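Local coordinates for nuclease-like protein (Chaetomium thermophilum, PDB 6GRB), which resolves four-way (Holliday) DNA junctions as a eukaryotic GEN1 enzyme, and probably also cuts 5'-flap DNA as related nucleases do, at residues 384-389 / 431-436; 60-65 / 326-331; 379-384 / 440-445; 363-368 / 454-459. All coordinates share one frame; numbering follows the deposited sequence.

From the N terminus, contact 2 closes first. It joins helix 55-70 of the XPG nuclease part to helix 318-340, across a loop of 260 residues. The other three contacts come later, in the C-terminal domain, and are nested. Contact 4 makes the outer loop, from strand 364-371 to helix 453-464. Inside it, contact 3 pairs strand 377-384 with strand 439-444. Innermost is contact 1, which shares Phe384 with contact 3 and lays residues 433-436 on helix 386-390. None of the loops cross. Helix 318-340 links the two regions: Ile326 packs on Pro386 and Ala330 on Phe384. Contacts 3 and 4 meet in one sheet, where strands 364-371 and 377-384 are neighbours.

Contact 1 of 4, residues 384-389 / 431-436; sequences FIPAEL and KPFDPW
The indole of Trp436 lies over the methyl group of Ala387, which sits almost centrally beneath one face. The site is the N-terminus of helix 386-390: Ile385 is at the N-cap position, and Phe433, Pro435 and Trp436 lie against the first turn. The backbone at Trp436 is held by an Asx turn, in which Trp436 N donates to Asp434 OD1 at 2.6 Å, from above the carboxylate plane. Ala387 CB is 3.7 Å from the centroid of the six-membered indole ring and 10° off its normal, a clear CH-pi contact. Ile385 CG2 approaches the same ring obliquely, at CE3. The Phe433 ring meets Pro386 with its CZ atom, 3.9 Å from Pro386 CG. The Trp436 CA–CB bond points away from the helix. With CG anti to the carbonyl carbon (chi1 -66°), the indole folds back over Ala387. The Ala387 methyl touches both the indole and Pro435, with Ala387 CB 3.5 Å from Pro435 CB. Lys327 of helix 318-340 touches Phe433, so the loop also borders that helix. One backbone bond ties the loop to the helix start: Ala387 N donates to Pro435 O at 2.8 Å, with an N-H...O angle of 165°.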
loop_
_atom_site.group_PDB
_atom_site.type_symbol
_atom_site.label_atom_id
_atom_site.label_comp_id
_atom_site.label_asym_id
_atom_site.label_seq_id
_atom_site.Cartn_x
_atom_site.Cartn_y
_atom_site.Cartn_z
ATOM N N PHE A 384 -10.516 27.480 -3.216
ATOM C CA PHE A 384 -9.647 27.471 -4.388
ATOM C C PHE A 384 -10.527 27.525 -5.635
ATOM O O PHE A 384 -11.733 27.259 -5.578
ATOM C CB PHE A 384 -8.746 26.226 -4.413
ATOM C CG PHE A 384 -9.505 24.923 -4.396
ATOM C CD1 PHE A 384 -9.903 24.351 -3.201
ATOM C CD2 PHE A 384 -9.821 24.269 -5.576
ATOM C CE1 PHE A 384 -10.605 23.156 -3.182
ATOM C CE2 PHE A 384 -10.522 23.073 -5.558
ATOM C CZ PHE A 384 -10.910 22.520 -4.352
ATOM N N ILE A 385 -9.912 27.866 -6.767
ATOM C CA ILE A 385 -10.620 27.954 -8.039
ATOM C C ILE A 385 -10.224 26.729 -8.871
ATOM O O ILE A 385 -9.094 26.690 -9.383
ATOM C CB ILE A 385 -10.315 29.260 -8.787
ATOM C CG1 ILE A 385 -10.517 30.484 -7.876
ATOM C CG2 ILE A 385 -11.189 29.364 -10.050
ATOM C CD1 ILE A 385 -11.966 30.923 -7.706
ATOM N N PRO A 386 -11.105 25.734 -9.022
ATOM C CA PRO A 386 -10.693 24.488 -9.708
ATOM C C PRO A 386 -10.050 24.693 -11.075
ATOM O O PRO A 386 -8.964 24.160 -11.323
ATOM C CB PRO A 386 -12.011 23.708 -9.793
ATOM C CG PRO A 386 -12.778 24.148 -8.601
ATOM C CD PRO A 386 -12.443 25.616 -8.413
ATOM N N ALA A 387 -10.687 25.459 -11.966
ATOM C CA ALA A 387 -10.123 25.685 -13.298
ATOM C C ALA A 387 -8.839 26.505 -13.242
ATOM O O ALA A 387 -7.945 26.311 -14.073
ATOM C CB ALA A 387 -11.152 26.375 -14.198
ATOM N N GLU A 388 -8.724 27.419 -12.279
ATOM C CA GLU A 388 -7.476 28.158 -12.116
ATOM C C GLU A 388 -6.353 27.236 -11.654
ATOM O O GLU A 388 -5.218 27.335 -12.135
ATOM C CB GLU A 388 -7.691 29.324 -11.139
ATOM C CG GLU A 388 -6.442 30.080 -10.703
ATOM C CD GLU A 388 -6.770 31.359 -9.913
ATOM O OE1 GLU A 388 -7.657 32.126 -10.353
ATOM O OE2 GLU A 388 -6.146 31.600 -8.856
ATOM N N LEU A 389 -6.663 26.303 -10.753
ATOM C CA LEU A 389 -5.645 25.408 -10.213
ATOM C C LEU A 389 -5.204 24.353 -11.230
ATOM O O LEU A 389 -4.040 23.939 -11.226
ATOM C CB LEU A 389 -6.191 24.742 -8.949
ATOM C CG LEU A 389 -5.262 23.894 -8.078
ATOM C CD1 LEU A 389 -5.659 24.014 -6.629
ATOM C CD2 LEU A 389 -5.319 22.437 -8.533
ATOM N N LYS A 431 -27.685 25.501 -9.985
ATOM C CA LYS A 431 -27.500 24.053 -9.977
ATOM C C LYS A 431 -26.073 23.595 -10.352
ATOM O O LYS A 431 -25.420 22.942 -9.535
ATOM C CB LYS A 431 -28.510 23.374 -10.914
ATOM C CG LYS A 431 -29.973 23.597 -10.580
ATOM C CD LYS A 431 -30.864 22.611 -11.351
ATOM C CE LYS A 431 -30.187 22.089 -12.636
ATOM N NZ LYS A 431 -31.029 21.108 -13.388
ATOM N N PRO A 432 -25.577 23.934 -11.591
ATOM C CA PRO A 432 -24.404 23.213 -12.135
ATOM C C PRO A 432 -23.082 23.550 -11.462
ATOM O O PRO A 432 -23.044 24.359 -10.527
ATOM C CB PRO A 432 -24.388 23.643 -13.607
ATOM C CG PRO A 432 -24.980 25.029 -13.585
ATOM C CD PRO A 432 -26.042 24.993 -12.516
ATOM N N PHE A 433 -21.987 22.936 -11.937
ATOM C CA PHE A 433 -20.651 23.117 -11.360
ATOM C C PHE A 433 -19.833 24.049 -12.255
ATOM O O PHE A 433 -19.487 23.688 -13.386
ATOM C CB PHE A 433 -19.946 21.769 -11.181
ATOM C CG PHE A 433 -18.486 21.884 -10.787
ATOM C CD1 PHE A 433 -18.119 22.071 -9.460
ATOM C CD2 PHE A 433 -17.486 21.805 -11.747
ATOM C CE1 PHE A 433 -16.789 22.182 -9.103
ATOM C CE2 PHE A 433 -16.165 21.921 -11.396
ATOM C CZ PHE A 433 -15.812 22.111 -10.073
ATOM N N ASP A 434 -19.522 25.246 -11.747
ATOM C CA ASP A 434 -18.685 26.197 -12.469
ATOM C C ASP A 434 -17.241 26.025 -12.010
ATOM O O ASP A 434 -16.926 26.357 -10.855
ATOM C CB ASP A 434 -19.157 27.627 -12.223
ATOM C CG ASP A 434 -18.366 28.677 -13.020
ATOM O OD1 ASP A 434 -17.235 28.407 -13.504
ATOM O OD2 ASP A 434 -18.893 29.809 -13.154
ATOM N N PRO A 435 -16.329 25.538 -12.870
ATOM C CA PRO A 435 -14.903 25.477 -12.498
ATOM C C PRO A 435 -14.263 26.827 -12.163
ATOM O O PRO A 435 -13.118 26.870 -11.706
ATOM C CB PRO A 435 -14.246 24.848 -13.740
ATOM C CG PRO A 435 -15.303 24.914 -14.854
ATOM C CD PRO A 435 -16.612 24.843 -14.143
ATOM N N TRP A 436 -14.970 27.936 -12.379
ATOM C CA TRP A 436 -14.392 29.246 -12.082
ATOM C C TRP A 436 -14.841 29.831 -10.747
ATOM O O TRP A 436 -14.139 30.688 -10.199
ATOM C CB TRP A 436 -14.693 30.221 -13.224
ATOM C CG TRP A 436 -13.992 29.783 -14.468
ATOM C CD1 TRP A 436 -14.545 29.143 -15.541
ATOM C CD2 TRP A 436 -12.588 29.896 -14.745
ATOM N NE1 TRP A 436 -13.573 28.872 -16.483
ATOM C CE2 TRP A 436 -12.365 29.325 -16.016
ATOM C CE3 TRP A 436 -11.495 30.430 -14.043
ATOM C CZ2 TRP A 436 -11.097 29.280 -16.605
ATOM C CZ3 TRP A 436 -10.228 30.376 -14.632
ATOM C CH2 TRP A 436 -10.045 29.806 -15.898
#

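Contact 2 of 4, residues 60-65 / 326-331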
loop_
_atom_site.group_PDB
_atom_site.type_symbol
_atom_site.label_atom_id
_atom_site.label_comp_id
_atom_site.label_asym_id
_atom_site.label_seq_id
_atom_site.Cartn_x
_atom_site.Cartn_y
_atom_site.Cartn_z
ATOM N N LEU A 60 -9.324 2.949 -10.785
ATOM C CA LEU A 60 -7.888 3.122 -10.572
ATOM C C LEU A 60 -7.509 4.600 -10.648
ATOM O O LEU A 60 -6.762 5.112 -9.812
ATOM C CB LEU A 60 -7.133 2.292 -11.618
ATOM C CG LEU A 60 -5.692 1.904 -11.356
ATOM C CD1 LEU A 60 -5.653 0.795 -10.334
ATOM C CD2 LEU A 60 -4.994 1.487 -12.633
ATOM N N PHE A 61 -8.038 5.297 -11.657
ATOM C CA PHE A 61 -7.939 6.750 -11.750
ATOM C C PHE A 61 -8.358 7.426 -10.438
ATOM O O PHE A 61 -7.630 8.269 -9.907
ATOM C CB PHE A 61 -8.792 7.232 -12.941
ATOM C CG PHE A 61 -8.871 8.726 -13.083
ATOM C CD1 PHE A 61 -9.866 9.445 -12.444
ATOM C CD2 PHE A 61 -7.955 9.415 -13.862
ATOM C CE1 PHE A 61 -9.933 10.824 -12.563
ATOM C CE2 PHE A 61 -8.015 10.788 -13.973
ATOM C CZ PHE A 61 -8.999 11.492 -13.328
ATOM N N TYR A 62 -9.524 7.058 -9.895
ATOM C CA TYR A 62 -10.011 7.714 -8.686
ATOM C C TYR A 62 -9.116 7.409 -7.477
ATOM O O TYR A 62 -8.825 8.308 -6.686
ATOM C CB TYR A 62 -11.474 7.334 -8.433
ATOM C CG TYR A 62 -12.461 8.020 -9.364
ATOM C CD1 TYR A 62 -12.600 9.406 -9.363
ATOM C CD2 TYR A 62 -13.259 7.285 -10.234
ATOM C CE1 TYR A 62 -13.487 10.048 -10.197
ATOM C CE2 TYR A 62 -14.164 7.919 -11.086
ATOM C CZ TYR A 62 -14.271 9.307 -11.060
ATOM O OH TYR A 62 -15.169 9.947 -11.888
ATOM N N ARG A 63 -8.612 6.177 -7.352
ATOM C CA ARG A 63 -7.630 5.877 -6.303
ATOM C C ARG A 63 -6.337 6.682 -6.460
ATOM O O ARG A 63 -5.685 7.003 -5.463
ATOM C CB ARG A 63 -7.291 4.380 -6.281
ATOM C CG ARG A 63 -8.485 3.466 -6.091
ATOM C CD ARG A 63 -8.641 3.003 -4.660
ATOM N NE ARG A 63 -9.900 2.281 -4.464
ATOM C CZ ARG A 63 -10.119 1.438 -3.456
ATOM N NH1 ARG A 63 -9.151 1.222 -2.570
ATOM N NH2 ARG A 63 -11.293 0.811 -3.339
ATOM N N PHE A 64 -5.936 6.990 -7.697
ATOM C CA PHE A 64 -4.726 7.782 -7.912
ATOM C C PHE A 64 -4.931 9.230 -7.467
ATOM O O PHE A 64 -4.013 9.851 -6.909
ATOM C CB PHE A 64 -4.295 7.722 -9.384
ATOM C CG PHE A 64 -3.696 6.412 -9.795
ATOM C CD1 PHE A 64 -3.690 5.328 -8.932
ATOM C CD2 PHE A 64 -3.098 6.266 -11.043
ATOM C CE1 PHE A 64 -3.119 4.122 -9.306
ATOM C CE2 PHE A 64 -2.506 5.046 -11.426
ATOM C CZ PHE A 64 -2.530 3.972 -10.565
ATOM N N VAL A 65 -6.128 9.781 -7.714
ATOM C CA VAL A 65 -6.485 11.104 -7.201
ATOM C C VAL A 65 -6.519 11.086 -5.677
ATOM O O VAL A 65 -6.068 12.036 -5.014
ATOM C CB VAL A 65 -7.836 11.572 -7.783
ATOM C CG1 VAL A 65 -8.169 13.014 -7.342
ATOM C CG2 VAL A 65 -7.858 11.456 -9.298
ATOM N N ILE A 326 -11.575 18.539 -14.242
ATOM C CA ILE A 326 -11.202 19.646 -13.357
ATOM C C ILE A 326 -11.747 19.427 -11.954
ATOM O O ILE A 326 -11.026 19.570 -10.967
ATOM C CB ILE A 326 -11.704 20.980 -13.940
ATOM C CG1 ILE A 326 -10.955 21.334 -15.219
ATOM C CG2 ILE A 326 -11.561 22.088 -12.934
ATOM C CD1 ILE A 326 -11.772 22.231 -16.148
ATOM N N LYS A 327 -13.043 19.111 -11.845
ATOM C CA LYS A 327 -13.656 18.927 -10.530
ATOM C C LYS A 327 -12.951 17.829 -9.742
ATOM O O LYS A 327 -12.677 17.987 -8.547
ATOM C CB LYS A 327 -15.148 18.611 -10.673
ATOM N N VAL A 328 -12.624 16.719 -10.408
ATOM C CA VAL A 328 -12.067 15.547 -9.740
ATOM C C VAL A 328 -10.588 15.734 -9.431
ATOM O O VAL A 328 -10.103 15.312 -8.376
ATOM C CB VAL A 328 -12.315 14.304 -10.608
ATOM C CG1 VAL A 328 -11.598 13.088 -10.013
ATOM C CG2 VAL A 328 -13.804 14.063 -10.738
ATOM N N LEU A 329 -9.848 16.381 -10.324
ATOM C CA LEU A 329 -8.405 16.488 -10.138
ATOM C C LEU A 329 -8.010 17.633 -9.219
ATOM O O LEU A 329 -6.926 17.590 -8.634
ATOM C CB LEU A 329 -7.720 16.663 -11.499
ATOM C CG LEU A 329 -6.209 16.443 -11.538
ATOM C CD1 LEU A 329 -5.922 15.021 -11.121
ATOM C CD2 LEU A 329 -5.638 16.735 -12.926
ATOM N N ALA A 330 -8.843 18.667 -9.087
ATOM C CA ALA A 330 -8.371 19.916 -8.490
ATOM C C ALA A 330 -7.916 19.772 -7.037
ATOM O O ALA A 330 -6.819 20.263 -6.711
ATOM C CB ALA A 330 -9.449 20.999 -8.633
ATOM N N PRO A 331 -8.680 19.153 -6.124
ATOM C CA PRO A 331 -8.168 19.014 -4.749
ATOM C C PRO A 331 -6.835 18.284 -4.679
ATOM O O PRO A 331 -5.985 18.626 -3.840
ATOM C CB PRO A 331 -9.282 18.237 -4.030
ATOM C CG PRO A 331 -10.489 18.419 -4.856
ATOM C CD PRO A 331 -10.009 18.527 -6.274
#
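Val328 is the bump of this helix pair, and Phe61, Tyr62 and Val65 form the hollow that takes it. Its CG1 methyl does most of the touching. It meets the Phe61 ring at the edge, 3.8 Å from Phe61 CE1. Tyr62 CE1 is nearer, 3.6 Å from Val328 CG1, and comes in obliquely. Val65 borders the hollow with CG2, 4.1 Å from Val328 CG1. Val65 makes a second bump, in the other direction. Its CG1, anti to the backbone N (chi1 -175°), rests on the backbone of the other helix, 3.2 Å from Val328 O. Val65 CG2 also comes near Leu329 CD1. No hydrogen bond crosses; the side-chain contacts are apolar. The axes of the two short segments approach to 10.1 Å, with their directions 35° apart, closer to parallel than antiparallel. Helix 55-70 belongs to the XPG N-terminal nuclease region. Helix 303-313 packs beside the pair, its Leu306 touching both Phe61 and Leu329, while Ile326 and Ala330 of helix 318-340 meet helix 386-390.

Contact 3 of 4, residues 379-384 / 440-445; sequences ELRVSF and LAWVPE
Leu440 pairs with Ser383, and its CD2 lies 3.7 Å from Ser383 CB. Its CB covers one face of the Arg381 guanidinium, 3.3 Å above the plane. Ala441 follows in a hydrogen-bonded antiparallel pair with Val382. Val382 N reaches Ala441 O at 2.8 Å, and Ala441 N returns a bond to Val382 O at 2.9 Å. The Ala441 methyl meets the edge of the Phe384 ring, with CB 3.5 Å from Phe384 CE1. Trp442 faces Arg381, which bends at chi2 (69°) so that CB and CD lie over the indole. The guanidinium is tilted 41° from the ring plane, and Arg381 CZ is 4.4 Å from the five-membered centroid, an off-centre cation-pi contact. A serine in place of Trp442 would probably leave the Arg381 chain without the surface it lies across, with only Leu440 of the two still against the guanidinium. Val443 trades two backbone bonds with Leu380. Pro444 stands opposite Glu379, whose carboxylate is paired with Arg369, and occupies the N-cap position before helix 445-451. The first residue of that helix, Glu445, sets its CG 3.9 Å from Leu380 CD1. The three-stranded sheet and C-terminal helix are consistent with the chromodomain known in GEN1. The chemistry is split: four backbone bonds fix the register, while Arg381 lies over Trp442 mainly through its CB and CD, with an off-centre cation-pi contribution that probably favours the pairing.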
loop_
_atom_site.group_PDB
_atom_site.type_symbol
_atom_site.label_atom_id
_atom_site.label_comp_id
_atom_site.label_asym_id
_atom_site.label_seq_id
_atom_site.Cartn_x
_atom_site.Cartn_y
_atom_site.Cartn_z
ATOM N N GLU A 379 -7.755 19.056 9.992
ATOM C CA GLU A 379 -7.929 19.499 8.621
ATOM C C GLU A 379 -8.445 20.923 8.625
ATOM O O GLU A 379 -9.140 21.346 9.552
ATOM C CB GLU A 379 -8.888 18.597 7.848
ATOM C CG GLU A 379 -8.330 17.209 7.557
ATOM C CD GLU A 379 -9.340 16.325 6.851
ATOM O OE1 GLU A 379 -9.037 15.849 5.737
ATOM O OE2 GLU A 379 -10.444 16.127 7.404
ATOM N N LEU A 380 -8.082 21.664 7.589
ATOM C CA LEU A 380 -8.561 23.022 7.402
ATOM C C LEU A 380 -9.420 23.080 6.144
ATOM O O LEU A 380 -9.097 22.447 5.128
ATOM C CB LEU A 380 -7.387 24.009 7.316
ATOM C CG LEU A 380 -6.564 24.235 8.603
ATOM C CD1 LEU A 380 -5.472 25.272 8.401
ATOM C CD2 LEU A 380 -7.474 24.642 9.743
ATOM N N ARG A 381 -10.523 23.816 6.228
ATOM C CA ARG A 381 -11.462 23.963 5.116
ATOM C C ARG A 381 -10.936 25.039 4.177
ATOM O O ARG A 381 -10.932 26.223 4.523
ATOM C CB ARG A 381 -12.850 24.334 5.639
ATOM C CG ARG A 381 -13.918 24.396 4.588
ATOM C CD ARG A 381 -14.233 23.015 4.060
ATOM N NE ARG A 381 -15.519 22.994 3.369
ATOM C CZ ARG A 381 -16.021 21.935 2.734
ATOM N NH1 ARG A 381 -15.337 20.794 2.700
ATOM N NH2 ARG A 381 -17.204 22.021 2.123
ATOM N N VAL A 382 -10.426 24.630 3.023
ATOM C CA VAL A 382 -9.832 25.595 2.105
ATOM C C VAL A 382 -10.573 25.826 0.799
ATOM O O VAL A 382 -11.134 24.907 0.203
ATOM C CB VAL A 382 -8.373 25.217 1.775
ATOM C CG1 VAL A 382 -7.806 26.159 0.724
ATOM C CG2 VAL A 382 -7.521 25.238 3.035
ATOM N N SER A 383 -10.516 27.070 0.336
ATOM C CA SER A 383 -11.142 27.511 -0.900
ATOM C C SER A 383 -10.095 27.632 -1.973
ATOM O O SER A 383 -8.960 27.905 -1.686
ATOM C CB SER A 383 -11.847 28.855 -0.733
ATOM O OG SER A 383 -10.952 29.894 -0.427
ATOM N N PHE A 384 -10.516 27.480 -3.216
ATOM C CA PHE A 384 -9.647 27.471 -4.388
ATOM C C PHE A 384 -10.527 27.525 -5.635
ATOM O O PHE A 384 -11.733 27.259 -5.578
ATOM C CB PHE A 384 -8.746 26.226 -4.413
ATOM C CG PHE A 384 -9.505 24.923 -4.396
ATOM C CD1 PHE A 384 -9.903 24.351 -3.201
ATOM C CD2 PHE A 384 -9.821 24.269 -5.576
ATOM C CE1 PHE A 384 -10.605 23.156 -3.182
ATOM C CE2 PHE A 384 -10.522 23.073 -5.558
ATOM C CZ PHE A 384 -10.910 22.520 -4.352
ATOM N N LEU A 440 -14.502 24.125 -2.309
ATOM C CA LEU A 440 -14.003 23.911 -0.958
ATOM C C LEU A 440 -13.516 22.480 -0.814
ATOM O O LEU A 440 -14.142 21.554 -1.331
ATOM C CB LEU A 440 -15.082 24.187 0.105
ATOM C CG LEU A 440 -15.709 25.577 0.235
ATOM C CD1 LEU A 440 -16.597 25.617 1.447
ATOM C CD2 LEU A 440 -14.660 26.669 0.331
ATOM N N ALA A 441 -12.412 22.300 -0.098
ATOM C CA ALA A 441 -11.884 20.982 0.216
ATOM C C ALA A 441 -11.322 20.972 1.630
ATOM O O ALA A 441 -10.872 22.001 2.141
ATOM C CB ALA A 441 -10.786 20.576 -0.765
ATOM N N TRP A 442 -11.341 19.800 2.257
ATOM C CA TRP A 442 -10.654 19.584 3.526
ATOM C C TRP A 442 -9.238 19.087 3.250
ATOM O O TRP A 442 -9.052 18.028 2.630
ATOM C CB TRP A 442 -11.398 18.584 4.410
ATOM C CG TRP A 442 -12.689 19.074 4.994
ATOM C CD1 TRP A 442 -13.942 18.701 4.621
ATOM C CD2 TRP A 442 -12.854 19.992 6.085
ATOM N NE1 TRP A 442 -14.879 19.341 5.392
ATOM C CE2 TRP A 442 -14.237 20.136 6.303
ATOM C CE3 TRP A 442 -11.966 20.704 6.896
ATOM C CZ2 TRP A 442 -14.755 20.965 7.299
ATOM C CZ3 TRP A 442 -12.471 21.516 7.886
ATOM C CH2 TRP A 442 -13.855 21.649 8.077
ATOM N N VAL A 443 -8.244 19.838 3.717
ATOM C CA VAL A 443 -6.841 19.472 3.514
ATOM C C VAL A 443 -6.160 19.387 4.876
ATOM O O VAL A 443 -6.421 20.238 5.747
ATOM C CB VAL A 443 -6.137 20.466 2.574
ATOM C CG1 VAL A 443 -4.683 20.082 2.377
ATOM C CG2 VAL A 443 -6.862 20.511 1.236
ATOM N N PRO A 444 -5.329 18.367 5.117
ATOM C CA PRO A 444 -4.657 18.240 6.431
ATOM C C PRO A 444 -3.832 19.469 6.779
ATOM O O PRO A 444 -3.056 19.968 5.964
ATOM C CB PRO A 444 -3.779 16.994 6.259
ATOM C CG PRO A 444 -4.543 16.158 5.252
ATOM C CD PRO A 444 -5.194 17.140 4.304
ATOM N N GLU A 445 -4.004 19.943 8.018
ATOM C CA GLU A 445 -3.396 21.201 8.460
ATOM C C GLU A 445 -1.877 21.207 8.270
ATOM O O GLU A 445 -1.297 22.246 7.933
ATOM C CB GLU A 445 -3.753 21.471 9.932
ATOM C CG GLU A 445 -3.225 22.775 10.473
ATOM C CD GLU A 445 -3.495 22.945 11.967
ATOM O OE1 GLU A 445 -3.630 21.915 12.659
ATOM O OE2 GLU A 445 -3.568 24.102 12.463
#

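Contact 4 of 4, residues 363-368 / 454-459; sequences KGISMR and VTVEDW
Trp459 turns its CG anti to the backbone N (chi1 -177°), which carries the indole from its helix to Ile365. In Ile365 the CG2 branch is anti to the backbone N, while CG1 lies beside it (chi1 -53°). The two branches therefore reach different parts of the helix. This is a strand-on-helix packing of the C-terminal domain, with edge strand 364-371 against helix 453-464. The axes of the two short segments approach to 8.7 Å and cross at -42°. Ile365 CG2 sits over the indole face, 3.8 Å from the five-membered centroid in a CH-pi contact. Ile365 CD1 reaches further, to 4.0 Å from Thr455 CG2 and 4.1 Å from Val456 CG2. Thr455 OG1 is hydrogen-bonded to Glu358. Further along the strand, Arg368 sends its guanidinium away, to Glu370 and Glu445. An alanine in place of Trp459 would probably open a gap beside Ile365 and leave its CG2 without the ring face it covers. At the far end of the indole, Trp459 CH2 lies 3.6 Å from Arg368 CB.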
loop_
_atom_site.group_PDB
_atom_site.type_symbol
_atom_site.label_atom_id
_atom_site.label_comp_id
_atom_site.label_asym_id
_atom_site.label_seq_id
_atom_site.Cartn_x
_atom_site.Cartn_y
_atom_site.Cartn_z
ATOM N N LYS A 363 -7.421 30.251 -1.735
ATOM C CA LYS A 363 -7.994 31.579 -1.553
ATOM C C LYS A 363 -8.401 31.877 -0.111
ATOM O O LYS A 363 -8.437 33.048 0.270
ATOM C CB LYS A 363 -9.200 31.765 -2.470
ATOM C CG LYS A 363 -8.934 31.328 -3.894
ATOM C CD LYS A 363 -7.904 32.214 -4.595
ATOM C CE LYS A 363 -7.586 31.656 -5.982
ATOM N NZ LYS A 363 -6.677 32.537 -6.751
ATOM N N GLY A 364 -8.698 30.871 0.704
ATOM C CA GLY A 364 -9.130 31.151 2.061
ATOM C C GLY A 364 -9.315 29.879 2.862
ATOM O O GLY A 364 -9.375 28.768 2.318
ATOM N N ILE A 365 -9.402 30.074 4.178
ATOM C CA ILE A 365 -9.679 29.024 5.148
ATOM C C ILE A 365 -10.880 29.473 5.963
ATOM O O ILE A 365 -10.983 30.646 6.329
ATOM C CB ILE A 365 -8.467 28.756 6.064
ATOM C CG1 ILE A 365 -7.211 28.497 5.232
ATOM C CG2 ILE A 365 -8.735 27.588 6.993
ATOM C CD1 ILE A 365 -5.928 28.503 6.066
ATOM N N SER A 366 -11.798 28.552 6.235
ATOM C CA SER A 366 -13.042 28.915 6.899
ATOM C C SER A 366 -13.341 28.101 8.140
ATOM O O SER A 366 -14.306 28.434 8.842
ATOM C CB SER A 366 -14.236 28.793 5.933
ATOM O OG SER A 366 -14.299 27.499 5.347
ATOM N N MET A 367 -12.620 27.020 8.390
ATOM C CA MET A 367 -12.945 26.167 9.519
ATOM C C MET A 367 -11.837 25.155 9.763
ATOM O O MET A 367 -10.885 25.101 9.032
ATOM C CB MET A 367 -14.271 25.455 9.199
ATOM C CG MET A 367 -15.066 24.821 10.335
ATOM S SD MET A 367 -16.673 24.168 9.840
ATOM C CE MET A 367 -16.711 24.849 8.222
ATOM N N ARG A 368 -12.019 24.383 10.829
ATOM C CA ARG A 368 -11.100 23.338 11.244
ATOM C C ARG A 368 -11.938 22.208 11.829
ATOM O O ARG A 368 -13.030 22.442 12.348
ATOM C CB ARG A 368 -10.116 23.867 12.287
ATOM C CG ARG A 368 -9.659 22.824 13.294
ATOM C CD ARG A 368 -8.226 23.073 13.736
ATOM N NE ARG A 368 -7.727 22.005 14.597
ATOM C CZ ARG A 368 -6.505 21.976 15.119
ATOM N NH1 ARG A 368 -5.651 22.959 14.867
ATOM N NH2 ARG A 368 -6.136 20.965 15.893
ATOM N N VAL A 454 1.727 31.432 5.341
ATOM C CA VAL A 454 1.261 32.673 5.952
ATOM C C VAL A 454 -0.256 32.806 5.869
ATOM O O VAL A 454 -0.836 33.649 6.569
ATOM C CB VAL A 454 1.989 33.912 5.384
ATOM C CG1 VAL A 454 3.475 33.809 5.672
ATOM C CG2 VAL A 454 1.764 34.099 3.906
ATOM N N THR A 455 -0.916 31.970 5.063
ATOM C CA THR A 455 -2.377 31.906 5.086
ATOM C C THR A 455 -2.883 31.219 6.354
ATOM O O THR A 455 -3.910 31.616 6.915
ATOM C CB THR A 455 -2.881 31.176 3.847
ATOM O OG1 THR A 455 -2.272 31.742 2.679
ATOM C CG2 THR A 455 -4.381 31.309 3.738
ATOM N N VAL A 456 -2.173 30.184 6.820
ATOM C CA VAL A 456 -2.582 29.500 8.043
ATOM C C VAL A 456 -2.344 30.389 9.268
ATOM O O VAL A 456 -3.102 30.316 10.244
ATOM C CB VAL A 456 -1.868 28.134 8.164
ATOM C CG1 VAL A 456 -2.384 27.356 9.356
ATOM C CG2 VAL A 456 -2.063 27.317 6.900
ATOM N N GLU A 457 -1.313 31.250 9.249
ATOM C CA GLU A 457 -1.134 32.194 10.355
ATOM C C GLU A 457 -2.310 33.151 10.435
ATOM O O GLU A 457 -2.911 33.325 11.505
ATOM C CB GLU A 457 0.170 32.997 10.214
ATOM C CG GLU A 457 1.375 32.196 9.765
ATOM C CD GLU A 457 2.632 32.516 10.554
ATOM O OE1 GLU A 457 2.975 33.717 10.680
ATOM O OE2 GLU A 457 3.278 31.553 11.051
ATOM N N ASP A 458 -2.643 33.793 9.309
ATOM C CA ASP A 458 -3.697 34.807 9.312
ATOM C C ASP A 458 -5.020 34.214 9.765
ATOM O O ASP A 458 -5.759 34.848 10.526
ATOM C CB ASP A 458 -3.842 35.438 7.924
ATOM C CG ASP A 458 -2.565 36.121 7.456
ATOM O OD1 ASP A 458 -1.935 36.841 8.259
ATOM O OD2 ASP A 458 -2.194 35.927 6.277
ATOM N N TRP A 459 -5.322 32.984 9.329
ATOM C CA TRP A 459 -6.524 32.324 9.820
ATOM C C TRP A 459 -6.425 32.056 11.315
ATOM O O TRP A 459 -7.409 32.199 12.045
ATOM C CB TRP A 459 -6.791 31.024 9.061
ATOM C CG TRP A 459 -8.073 30.400 9.544
ATOM C CD1 TRP A 459 -9.369 30.797 9.236
ATOM C CD2 TRP A 459 -8.200 29.304 10.457
ATOM N NE1 TRP A 459 -10.276 29.996 9.891
ATOM C CE2 TRP A 459 -9.590 29.073 10.647
ATOM C CE3 TRP A 459 -7.283 28.492 11.123
ATOM C CZ2 TRP A 459 -10.072 28.066 11.486
ATOM C CZ3 TRP A 459 -7.762 27.491 11.949
ATOM C CH2 TRP A 459 -9.147 27.290 12.127
#